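Local atomic coordinates of basic helix-loop-helix, putative, expressed (Oryza sativa subsp. japonica, PDB entry 5LW0), a protein that binds ADP-ribose through its macrodomain and probably takes part in the ADP-ribosylation-linked repair of DNA interstrand crosslinks. Residues 112-115 against 121-124; 153-158 against 172-177; 161-164 against 168-171; 189-194 against 220-225. One frame throughout, in Å; residues are numbered along the deposited sequence.

Contact 1 of 4, residues 112-115 against 121-124; sequences TQLQ and RCNV
The connection between strands 104-108 and 124-128 of the macrodomain doubles back on itself here, bringing Leu-114 onto Cys-122 and Gln-115 alongside Arg-121. The CA atoms of Gln-115 and Arg-121 are 4.7 Å apart. The inner half of the contact is apolar. Leu-114 CD1 lies 4.2 Å from Cys-122 CB, and Cys-122 SG, in one of its two positions, is 3.9 Å from that methyl. Leucine and cysteine suit this place because both can be buried without needing a polar partner, and both side chains also rest on Ala-39 of strand 37-40. The outer half is lined by two long side chains running side by side in the same direction. With CG opposite the backbone N (chi1 -171°) and the chain straight as far as NE, Arg-121 lays its methylene groups along the amide end of Gln-115, whose CD is 4.1 Å from Arg-121 CB. The flat ends are not stacked, since amide and guanidinium planes stand 69° apart. Arg-121 NE bonds Asn-123 OD1 at 2.6 Å, a short but bent bond (136° at the hydrogen) with the donor tilted out of the carbonyl plane. Ser-34 OG also binds this oxygen, while Arg-121 NH2 reaches Gly-184 O. Cut back to alanine, this residue would probably leave Asn-123 OD1 and Gly-184 O without their guanidinium partner and bare one flank of Gln-115. The arrangement is that of a compact loop, pinned by backbone bonding between Leu-114 and Leu-120, that leads into a parallel strand of the macrodomain sheet.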
loop_
_atom_site.group_PDB
_atom_site.type_symbol
_atom_site.label_atom_id
_atom_site.label_comp_id
_atom_site.label_asym_id
_atom_site.label_seq_id
_atom_site.Cartn_x
_atom_site.Cartn_y
_atom_site.Cartn_z
ATOM N N THR A 112 1.953 7.460 -7.765
ATOM C CA THR A 112 3.010 7.415 -8.775
ATOM C C THR A 112 3.608 8.794 -9.090
ATOM O O THR A 112 4.493 8.870 -9.929
ATOM C CB THR A 112 2.493 6.795 -10.081
ATOM O OG1 THR A 112 1.555 7.671 -10.710
ATOM C CG2 THR A 112 1.818 5.485 -9.808
ATOM N N GLN A 113 3.147 9.841 -8.387
ATOM C CA GLN A 113 3.667 11.177 -8.588
ATOM C C GLN A 113 3.888 11.898 -7.248
ATOM O O GLN A 113 3.672 13.147 -7.126
ATOM C CB GLN A 113 2.694 11.998 -9.430
ATOM C CG GLN A 113 2.391 11.388 -10.797
ATOM C CD GLN A 113 1.526 12.303 -11.691
ATOM O OE1 GLN A 113 1.998 13.266 -12.238
ATOM N NE2 GLN A 113 0.262 11.984 -11.796
ATOM N N LEU A 114 4.353 11.162 -6.233
ATOM C CA LEU A 114 4.488 11.775 -4.963
ATOM C C LEU A 114 5.573 12.879 -4.917
ATOM O O LEU A 114 5.391 13.831 -4.217
ATOM C CB LEU A 114 4.781 10.717 -3.877
ATOM C CG LEU A 114 3.567 9.870 -3.613
ATOM C CD1 LEU A 114 3.958 8.651 -2.770
ATOM C CD2 LEU A 114 2.441 10.653 -3.004
ATOM N N GLN A 115 6.726 12.648 -5.530
ATOM C CA GLN A 115 7.818 13.645 -5.506
ATOM C C GLN A 115 7.499 14.791 -6.461
ATOM O O GLN A 115 7.499 15.973 -6.054
ATOM C CB GLN A 115 9.138 13.018 -5.858
ATOM C CG GLN A 115 10.278 14.035 -5.917
ATOM C CD GLN A 115 11.629 13.367 -6.001
ATOM O OE1 GLN A 115 11.904 12.586 -6.928
ATOM N NE2 GLN A 115 12.497 13.677 -5.055
ATOM N N ARG A 121 9.051 12.995 -1.141
ATOM C CA ARG A 121 9.708 11.766 -1.685
ATOM C C ARG A 121 9.541 10.597 -0.771
ATOM O O ARG A 121 9.766 10.673 0.478
ATOM C CB ARG A 121 11.192 11.892 -2.169
ATOM C CG ARG A 121 11.755 10.596 -2.939
ATOM C CD ARG A 121 13.313 10.673 -3.184
ATOM N NE ARG A 121 13.877 9.327 -3.504
ATOM C CZ ARG A 121 15.049 9.079 -4.114
ATOM N NH1 ARG A 121 15.821 10.099 -4.512
ATOM N NH2 ARG A 121 15.431 7.767 -4.398
ATOM N N CYS A 122 9.063 9.563 -1.395
ATOM C CA CYS A 122 8.831 8.231 -0.733
ATOM C C CYS A 122 9.447 7.195 -1.626
ATOM O O CYS A 122 8.969 6.948 -2.724
ATOM C CB CYS A 122 7.314 7.839 -0.459
ATOM S SG CYS A 122 6.317 9.127 0.354
ATOM N N ASN A 123 10.432 6.466 -1.094
ATOM C CA ASN A 123 11.196 5.493 -1.939
ATOM C C ASN A 123 10.473 4.160 -2.112
ATOM O O ASN A 123 10.752 3.408 -3.035
ATOM C CB ASN A 123 12.579 5.208 -1.370
ATOM C CG ASN A 123 13.544 6.361 -1.520
ATOM O OD1 ASN A 123 13.168 7.484 -1.751
ATOM N ND2 ASN A 123 14.810 6.067 -1.284
ATOM N N VAL A 124 9.587 3.800 -1.176
ATOM C CA VAL A 124 8.901 2.535 -1.280
ATOM C C VAL A 124 7.424 2.817 -1.412
ATOM O O VAL A 124 6.859 3.567 -0.624
ATOM C CB VAL A 124 9.158 1.631 -0.058
ATOM C CG1 VAL A 124 8.498 0.273 -0.253
ATOM C CG2 VAL A 124 10.651 1.497 0.211
#

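Contact 2 of 4, residues 153-158 against 172-177; sequences QRATKE and PLPSTS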
loop_
_atom_site.group_PDB
_atom_site.type_symbol
_atom_site.label_atom_id
_atom_site.label_comp_id
_atom_site.label_asym_id
_atom_site.label_seq_id
_atom_site.Cartn_x
_atom_site.Cartn_y
_atom_site.Cartn_z
ATOM N N GLN A 153 7.152 -5.425 -14.479
ATOM C CA GLN A 153 6.666 -6.795 -14.784
ATOM C C GLN A 153 7.875 -7.797 -14.823
ATOM O O GLN A 153 7.812 -8.876 -14.229
ATOM C CB GLN A 153 5.802 -6.825 -16.056
ATOM C CG GLN A 153 5.183 -8.183 -16.271
ATOM C CD GLN A 153 4.049 -8.190 -17.290
ATOM O OE1 GLN A 153 4.019 -7.377 -18.218
ATOM N NE2 GLN A 153 3.088 -9.073 -17.077
ATOM N N ARG A 154 8.999 -7.395 -15.441
ATOM C CA ARG A 154 10.214 -8.221 -15.422
ATOM C C ARG A 154 10.713 -8.516 -14.006
ATOM O O ARG A 154 10.975 -9.658 -13.653
ATOM C CB ARG A 154 11.323 -7.564 -16.255
ATOM C CG ARG A 154 12.547 -8.425 -16.461
ATOM C CD ARG A 154 13.586 -7.716 -17.340
ATOM N NE ARG A 154 14.292 -6.642 -16.632
ATOM C CZ ARG A 154 14.081 -5.330 -16.816
ATOM N NH1 ARG A 154 14.783 -4.457 -16.118
ATOM N NH2 ARG A 154 13.162 -4.878 -17.693
ATOM N N ALA A 155 10.745 -7.477 -13.170
ATOM C CA ALA A 155 11.257 -7.633 -11.843
ATOM C C ALA A 155 10.322 -8.447 -10.975
ATOM O O ALA A 155 10.780 -9.285 -10.152
ATOM C CB ALA A 155 11.507 -6.277 -11.237
ATOM N N THR A 156 9.034 -8.266 -11.168
ATOM C CA THR A 156 8.044 -8.957 -10.328
ATOM C C THR A 156 8.092 -10.467 -10.613
ATOM O O THR A 156 8.085 -11.294 -9.672
ATOM C CB THR A 156 6.644 -8.400 -10.586
ATOM O OG1 THR A 156 6.584 -7.018 -10.215
ATOM C CG2 THR A 156 5.615 -9.189 -9.857
ATOM N N LYS A 157 8.201 -10.832 -11.902
ATOM C CA LYS A 157 8.286 -12.250 -12.297
ATOM C C LYS A 157 9.502 -12.982 -11.694
ATOM O O LYS A 157 9.445 -14.168 -11.458
ATOM C CB LYS A 157 8.350 -12.374 -13.835
ATOM C CG LYS A 157 7.039 -12.114 -14.517
ATOM C CD LYS A 157 7.125 -12.584 -15.969
ATOM C CE LYS A 157 6.639 -11.531 -16.916
ATOM N NZ LYS A 157 5.180 -11.356 -16.801
ATOM N N GLU A 158 10.571 -12.251 -11.424
ATOM C CA GLU A 158 11.721 -12.787 -10.692
ATOM C C GLU A 158 11.506 -13.035 -9.201
ATOM O O GLU A 158 12.235 -13.832 -8.598
ATOM C CB GLU A 158 12.927 -11.890 -10.926
ATOM C CG GLU A 158 13.317 -11.838 -12.400
ATOM C CD GLU A 158 14.216 -10.662 -12.771
ATOM O OE1 GLU A 158 14.503 -9.799 -11.910
ATOM O OE2 GLU A 158 14.620 -10.594 -13.958
ATOM N N PRO A 172 12.295 -5.117 -6.056
ATOM C CA PRO A 172 13.123 -3.948 -6.337
ATOM C C PRO A 172 12.864 -3.417 -7.719
ATOM O O PRO A 172 12.698 -4.194 -8.652
ATOM C CB PRO A 172 14.566 -4.472 -6.241
ATOM C CG PRO A 172 14.472 -5.865 -5.831
ATOM C CD PRO A 172 13.066 -6.349 -5.990
ATOM N N LEU A 173 12.727 -2.101 -7.827
ATOM C CA LEU A 173 12.367 -1.458 -9.092
ATOM C C LEU A 173 13.664 -1.009 -9.801
ATOM O O LEU A 173 14.391 -0.209 -9.247
ATOM C CB LEU A 173 11.493 -0.219 -8.832
ATOM C CG LEU A 173 11.019 0.510 -10.075
ATOM C CD1 LEU A 173 10.137 -0.341 -10.960
ATOM C CD2 LEU A 173 10.315 1.807 -9.751
ATOM N N PRO A 174 13.946 -1.568 -11.001
ATOM C CA PRO A 174 15.168 -1.177 -11.704
ATOM C C PRO A 174 15.299 0.306 -11.885
ATOM O O PRO A 174 14.306 1.004 -12.108
ATOM C CB PRO A 174 15.010 -1.875 -13.050
ATOM C CG PRO A 174 14.196 -3.073 -12.737
ATOM C CD PRO A 174 13.196 -2.563 -11.734
ATOM N N SER A 175 16.530 0.808 -11.789
ATOM C CA SER A 175 16.785 2.225 -11.881
ATOM C C SER A 175 16.406 2.801 -13.253
ATOM O O SER A 175 16.160 3.993 -13.402
ATOM C CB SER A 175 18.242 2.483 -11.585
ATOM O OG SER A 175 18.427 3.813 -11.221
ATOM N N THR A 176 16.289 1.938 -14.236
ATOM C CA THR A 176 15.883 2.364 -15.573
ATOM C C THR A 176 14.405 2.716 -15.663
ATOM O O THR A 176 13.938 3.278 -16.660
ATOM C CB THR A 176 16.170 1.227 -16.597
ATOM O OG1 THR A 176 15.646 -0.004 -16.104
ATOM C CG2 THR A 176 17.651 1.057 -16.817
ATOM N N SER A 177 13.623 2.391 -14.618
ATOM C CA SER A 177 12.207 2.672 -14.667
ATOM C C SER A 177 11.962 4.167 -14.586
ATOM O O SER A 177 12.504 4.821 -13.711
ATOM C CB SER A 177 11.483 1.989 -13.501
ATOM O OG SER A 177 10.128 2.380 -13.504
#
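Two kinds of interaction join helix 150-159 to the chain leaving strand 167-172: van der Waals packing of Ala-155 on Pro-172 O and Pro-174, and of Arg-154 on Pro-174, and a set of polar bonds that shape each side. In the first, the methyl of Ala-155 does most of the fitting. Its CB is 3.5 Å from Pro-172 O and 4.1 Å from Pro-174 CD, and with the backbones of Ala-155 and Leu-173 only 6.9 Å apart between CA atoms, a small residue suits the spot. Arg-154 starts out extended but bends at chi3 (74°), which swings its guanidinium over to the proline ring, so that NH1 stands 3.7 Å from Pro-174 CG. The two side chains cross obliquely, and this touch is apolar on the proline side. The charge of Arg-154 is met by a salt bridge to Asp-151, one turn earlier on the helix.

Among the polar bonds, Asp-151 has a second partner in Thr-176 OG1, so its carboxylate links the helix to the turn. That turn, type I from Pro-174 to Ser-177, is closed by Ser-177 N to Pro-174 O at 2.9 Å. Proline suits its first position because a turn of this kind asks no N-H of that residue. Ser-177 OG then caps Leu-179 N and also bonds Ala-148 O, tying the new helix to helix 139-148. The end of the edge strand, a type I turn and a serine N-cap lead here into helix 178-183 of the macrodomain.

Contact 3 of 4, residues 161-164 against 168-171; sequences DTLR and SVAV
Ser-168 OG is gripped by two side chains of helix 208-230, Ser-221 OG, in one of its two positions, and Asn-225 ND2; Ser-168, whose CB points away from residues 161-164, thus has its hydroxyl well satisfied. A serine suits this point because it is small enough to sit against the helix and still offers a bond there. On the other side, Leu-163 presses its CD2 methyl against the strand backbone, 3.9 Å from Ser-168 C and 4.1 Å from Ser-168 CA. The same methyl meets Val-169 CG1 at 4.1 Å, so one branch of the leucine spans two successive residues. Val-169 can present that methyl because its chi1 of 61° puts CG1 between the backbone N and the carbonyl carbon, a crowded position, and CG2 opposite the N. Leu-163 is also packed on Leu-133 and Leu-192, which accounts for a leucine in this buried place, while its backbone is bonded to Trp-131. At the start of strand 167-172, Ser-167 OG bonds back to Arg-164 O. The strand itself is held through backbone bonds such as that of Val-169 with His-190, as an edge strand antiparallel to 187-192. Since no hydrogen bond crosses between 161-164 and 168-171, the contact rests on dispersion and burial of methyl groups: the loop lies against the strand as an apolar cover and does not extend the sheet.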
loop_
_atom_site.group_PDB
_atom_site.type_symbol
_atom_site.label_atom_id
_atom_site.label_comp_id
_atom_site.label_asym_id
_atom_site.label_seq_id
_atom_site.Cartn_x
_atom_site.Cartn_y
_atom_site.Cartn_z
ATOM N N ASP A 161 5.242 -15.606 -8.485
ATOM C CA ASP A 161 4.297 -15.872 -9.573
ATOM C C ASP A 161 2.861 -15.626 -9.170
ATOM O O ASP A 161 1.996 -15.509 -10.023
ATOM C CB ASP A 161 4.411 -17.321 -10.054
ATOM C CG ASP A 161 4.000 -18.320 -9.001
ATOM O OD1 ASP A 161 4.639 -18.327 -7.947
ATOM O OD2 ASP A 161 3.064 -19.135 -9.234
ATOM N N THR A 162 2.570 -15.613 -7.871
ATOM C CA THR A 162 1.214 -15.358 -7.438
ATOM C C THR A 162 1.261 -14.788 -6.051
ATOM O O THR A 162 2.302 -14.875 -5.371
ATOM C CB THR A 162 0.315 -16.634 -7.340
ATOM O OG1 THR A 162 0.852 -17.517 -6.345
ATOM C CG2 THR A 162 0.237 -17.393 -8.635
ATOM N N LEU A 163 0.130 -14.210 -5.628
ATOM C CA LEU A 163 -0.140 -13.911 -4.196
ATOM C C LEU A 163 -1.405 -14.574 -3.767
ATOM O O LEU A 163 -2.383 -14.708 -4.581
ATOM C CB LEU A 163 -0.326 -12.381 -3.985
ATOM C CG LEU A 163 0.945 -11.565 -4.028
ATOM C CD1 LEU A 163 0.649 -10.075 -3.819
ATOM C CD2 LEU A 163 1.963 -12.066 -3.001
ATOM N N ARG A 164 -1.470 -14.946 -2.516
ATOM C CA ARG A 164 -2.709 -15.333 -1.902
ATOM C C ARG A 164 -3.180 -14.205 -1.017
ATOM O O ARG A 164 -2.360 -13.359 -0.585
ATOM C CB ARG A 164 -2.562 -16.653 -1.147
ATOM C CG ARG A 164 -2.179 -17.831 -2.094
ATOM C CD ARG A 164 -2.011 -19.150 -1.363
ATOM N NE ARG A 164 -1.541 -20.220 -2.241
ATOM C CZ ARG A 164 -0.956 -21.349 -1.822
ATOM N NH1 ARG A 164 -0.691 -21.548 -0.524
ATOM N NH2 ARG A 164 -0.589 -22.255 -2.707
ATOM N N SER A 168 2.024 -10.359 0.701
ATOM C CA SER A 168 2.630 -9.317 -0.100
ATOM C C SER A 168 3.997 -9.794 -0.561
ATOM O O SER A 168 4.519 -10.793 -0.033
ATOM C CB SER A 168 2.735 -8.019 0.668
ATOM O OG SER A 168 3.604 -8.156 1.751
ATOM N N VAL A 169 4.559 -9.118 -1.562
ATOM C CA VAL A 169 5.912 -9.404 -2.047
ATOM C C VAL A 169 6.609 -8.116 -2.466
ATOM O O VAL A 169 6.032 -7.294 -3.113
ATOM C CB VAL A 169 5.909 -10.438 -3.211
ATOM C CG1 VAL A 169 5.143 -9.960 -4.380
ATOM C CG2 VAL A 169 7.342 -10.805 -3.613
ATOM N N ALA A 170 7.851 -7.955 -1.996
ATOM C CA ALA A 170 8.657 -6.796 -2.265
ATOM C C ALA A 170 9.428 -7.008 -3.492
ATOM O O ALA A 170 10.088 -8.049 -3.662
ATOM C CB ALA A 170 9.610 -6.519 -1.111
ATOM N N VAL A 171 9.380 -6.011 -4.364
ATOM C CA VAL A 171 10.092 -6.105 -5.663
ATOM C C VAL A 171 10.983 -4.904 -5.807
ATOM O O VAL A 171 10.498 -3.766 -5.798
ATOM C CB VAL A 171 9.080 -6.140 -6.814
ATOM C CG1 VAL A 171 9.804 -6.205 -8.173
ATOM C CG2 VAL A 171 8.118 -7.333 -6.654
#

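Contact 4 of 4, residues 189-194 against 220-225; sequences IHVLGP and TSLFEN. With PO4 (phosphate ion), chain D.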
loop_
_atom_site.group_PDB
_atom_site.type_symbol
_atom_site.label_atom_id
_atom_site.label_comp_id
_atom_site.label_asym_id
_atom_site.label_seq_id
_atom_site.Cartn_x
_atom_site.Cartn_y
_atom_site.Cartn_z
ATOM N N ILE A 189 5.947 -2.835 -3.271
ATOM C CA ILE A 189 5.462 -3.988 -2.567
ATOM C C ILE A 189 4.053 -4.266 -3.024
ATOM O O ILE A 189 3.141 -3.518 -2.688
ATOM C CB ILE A 189 5.515 -3.791 -1.002
ATOM C CG1 ILE A 189 6.909 -3.380 -0.559
ATOM C CG2 ILE A 189 5.028 -5.060 -0.340
ATOM C CD1 ILE A 189 7.018 -3.006 0.921
ATOM N N HIS A 190 3.864 -5.381 -3.766
ATOM C CA HIS A 190 2.559 -5.808 -4.180
ATOM C C HIS A 190 1.864 -6.449 -2.976
ATOM O O HIS A 190 2.411 -7.359 -2.384
ATOM C CB HIS A 190 2.661 -6.849 -5.264
ATOM C CG HIS A 190 3.359 -6.383 -6.506
ATOM N ND1 HIS A 190 2.850 -5.399 -7.322
ATOM C CD2 HIS A 190 4.464 -6.839 -7.117
ATOM C CE1 HIS A 190 3.629 -5.263 -8.389
ATOM N NE2 HIS A 190 4.634 -6.107 -8.274
ATOM N N VAL A 191 0.614 -6.070 -2.720
ATOM C CA VAL A 191 -0.176 -6.580 -1.600
ATOM C C VAL A 191 -1.508 -7.084 -2.137
ATOM O O VAL A 191 -2.126 -6.384 -2.980
ATOM C CB VAL A 191 -0.509 -5.452 -0.627
ATOM C CG1 VAL A 191 -1.186 -6.052 0.566
ATOM C CG2 VAL A 191 0.731 -4.690 -0.234
ATOM N N LEU A 192 -1.951 -8.243 -1.709
ATOM C CA LEU A 192 -3.280 -8.748 -2.128
ATOM C C LEU A 192 -4.192 -8.697 -0.911
ATOM O O LEU A 192 -4.009 -9.456 0.062
ATOM C CB LEU A 192 -3.202 -10.159 -2.667
ATOM C CG LEU A 192 -4.565 -10.699 -3.181
ATOM C CD1 LEU A 192 -5.076 -9.872 -4.322
ATOM C CD2 LEU A 192 -4.415 -12.149 -3.564
ATOM N N GLY A 193 -5.215 -7.848 -0.969
ATOM C CA GLY A 193 -6.150 -7.796 0.103
ATOM C C GLY A 193 -7.320 -8.763 -0.105
ATOM O O GLY A 193 -7.418 -9.328 -1.160
ATOM N N PRO A 194 -8.220 -8.850 0.878
ATOM C CA PRO A 194 -9.466 -9.634 0.704
ATOM C C PRO A 194 -10.363 -9.023 -0.275
ATOM O O PRO A 194 -10.449 -7.744 -0.420
ATOM C CB PRO A 194 -10.081 -9.603 2.102
ATOM C CG PRO A 194 -9.585 -8.360 2.713
ATOM C CD PRO A 194 -8.179 -8.197 2.185
ATOM N N THR A 220 -0.129 -6.162 7.793
ATOM C CA THR A 220 1.078 -6.594 8.586
ATOM C C THR A 220 2.145 -7.132 7.674
ATOM O O THR A 220 3.321 -6.780 7.824
ATOM C CB THR A 220 0.670 -7.563 9.659
ATOM O OG1 THR A 220 -0.193 -6.843 10.553
ATOM C CG2 THR A 220 1.916 -8.046 10.455
ATOM N N SER A 221 1.745 -7.842 6.612
ATOM C CA SER A 221 2.669 -8.398 5.679
ATOM C C SER A 221 3.410 -7.262 4.913
ATOM O O SER A 221 4.649 -7.298 4.711
ATOM C CB SER A 221 1.938 -9.328 4.678
ATOM O OG SER A 221 2.859 -9.818 3.716
ATOM N N LEU A 222 2.642 -6.296 4.453
ATOM C CA LEU A 222 3.150 -5.096 3.817
ATOM C C LEU A 222 4.197 -4.403 4.696
ATOM O O LEU A 222 5.313 -4.132 4.243
ATOM C CB LEU A 222 2.044 -4.147 3.507
ATOM C CG LEU A 222 2.411 -2.751 3.058
ATOM C CD1 LEU A 222 3.293 -2.771 1.805
ATOM C CD2 LEU A 222 1.173 -1.915 2.892
ATOM N N PHE A 223 3.830 -4.128 5.928
ATOM C CA PHE A 223 4.689 -3.369 6.804
ATOM C C PHE A 223 5.907 -4.138 7.173
ATOM O O PHE A 223 7.006 -3.576 7.237
ATOM C CB PHE A 223 3.948 -2.895 8.029
ATOM C CG PHE A 223 2.786 -1.925 7.750
ATOM C CD1 PHE A 223 2.732 -1.104 6.649
ATOM C CD2 PHE A 223 1.704 -1.906 8.617
ATOM C CE1 PHE A 223 1.702 -0.249 6.456
ATOM C CE2 PHE A 223 0.660 -1.057 8.403
ATOM C CZ PHE A 223 0.629 -0.271 7.316
ATOM N N GLU A 224 5.773 -5.443 7.338
ATOM C CA GLU A 224 6.949 -6.309 7.628
ATOM C C GLU A 224 7.907 -6.394 6.433
ATOM O O GLU A 224 9.151 -6.345 6.602
ATOM C CB GLU A 224 6.526 -7.703 8.078
ATOM C CG GLU A 224 5.979 -7.761 9.473
ATOM C CD GLU A 224 7.070 -7.747 10.544
ATOM O OE1 GLU A 224 8.227 -8.116 10.252
ATOM O OE2 GLU A 224 6.714 -7.434 11.668
ATOM N N ASN A 225 7.372 -6.501 5.228
ATOM C CA ASN A 225 8.221 -6.419 4.025
ATOM C C ASN A 225 8.926 -5.100 3.919
ATOM O O ASN A 225 10.058 -5.046 3.517
ATOM C CB ASN A 225 7.382 -6.719 2.783
ATOM C CG ASN A 225 7.449 -8.170 2.396
ATOM O OD1 ASN A 225 8.554 -8.726 2.235
ATOM N ND2 ASN A 225 6.304 -8.734 2.012
HETATM P P PO4 D . -0.682 -7.190 14.217
HETATM O O1 PO4 D . -1.492 -5.866 13.880
HETATM O O2 PO4 D . -0.481 -7.989 12.934
HETATM O O3 PO4 D . -1.439 -7.988 15.348
HETATM O O4 PO4 D . 0.699 -6.806 14.759
#
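Strand 189-192 and helix 220-225 run nearly antiparallel, their directions 166° apart and their axes 9.0 Å at closest approach, with the CA atoms of Val-191 and Leu-222 nearest at 6.5 Å. Leu-222 carries the contact. Its first torsion (170°) sets CG opposite the backbone N and brings the end of the side chain down onto the strand, where CD1 lodges between two branched residues: 3.6 Å from Ile-189 CG2 and 3.8 Å from Val-191 CG2. The leucine stands about at right angles to Val-191, whose CG2 also comes 4.0 Å from Leu-222 CB. Ile-189 and Val-191, two apart on the strand, face the same way, and beta-branched residues suit both the extended backbone and this greasy face. This is one layer boundary of the alpha-beta-alpha sandwich of macrodomains, where helix 208-230 lies over the central sheet. Farther along the helix, Ile-189 CD1 reaches Asn-225 CB at 4.2 Å; this asparagine shows the sheet its aliphatic part, its amide being engaged by Ser-168. Phe-223 points away from the strand and meets Phe-40 edge to face, beside helix 52-69. On the strand's far face, His-190 is bonded through NE2 to Thr-156 OG1. At the exposed end of the segment, Thr-220 OG1 is bonded at 2.7 Å to O2 of a phosphate ion that probably came from the crystallisation liquor, and also to His-216 O.

From the N terminus, contact 1 closes first, a short loop within the connection from strand 104-108 to strand 124-128. Contact 2 then opens on helix 150-159 and closes beyond strand 167-172; contact 3 lies wholly within that span, drawing the loop after the helix onto the strand. The two meet where Ala-155 CB touches Val-171 CG1 at 3.5 Å. Contact 4, in series after the others, closes the 25-residue connection between 189-194 and 220-225 and shares a sheet with contact 3. Val-124 CG1 of contact 1 packs on Ile-189 CD1 at 3.8 Å. The bond of Thr-156 with His-190 ties contacts 2 and 4, joining helix 150-159 to the strand that carries helix 208-230.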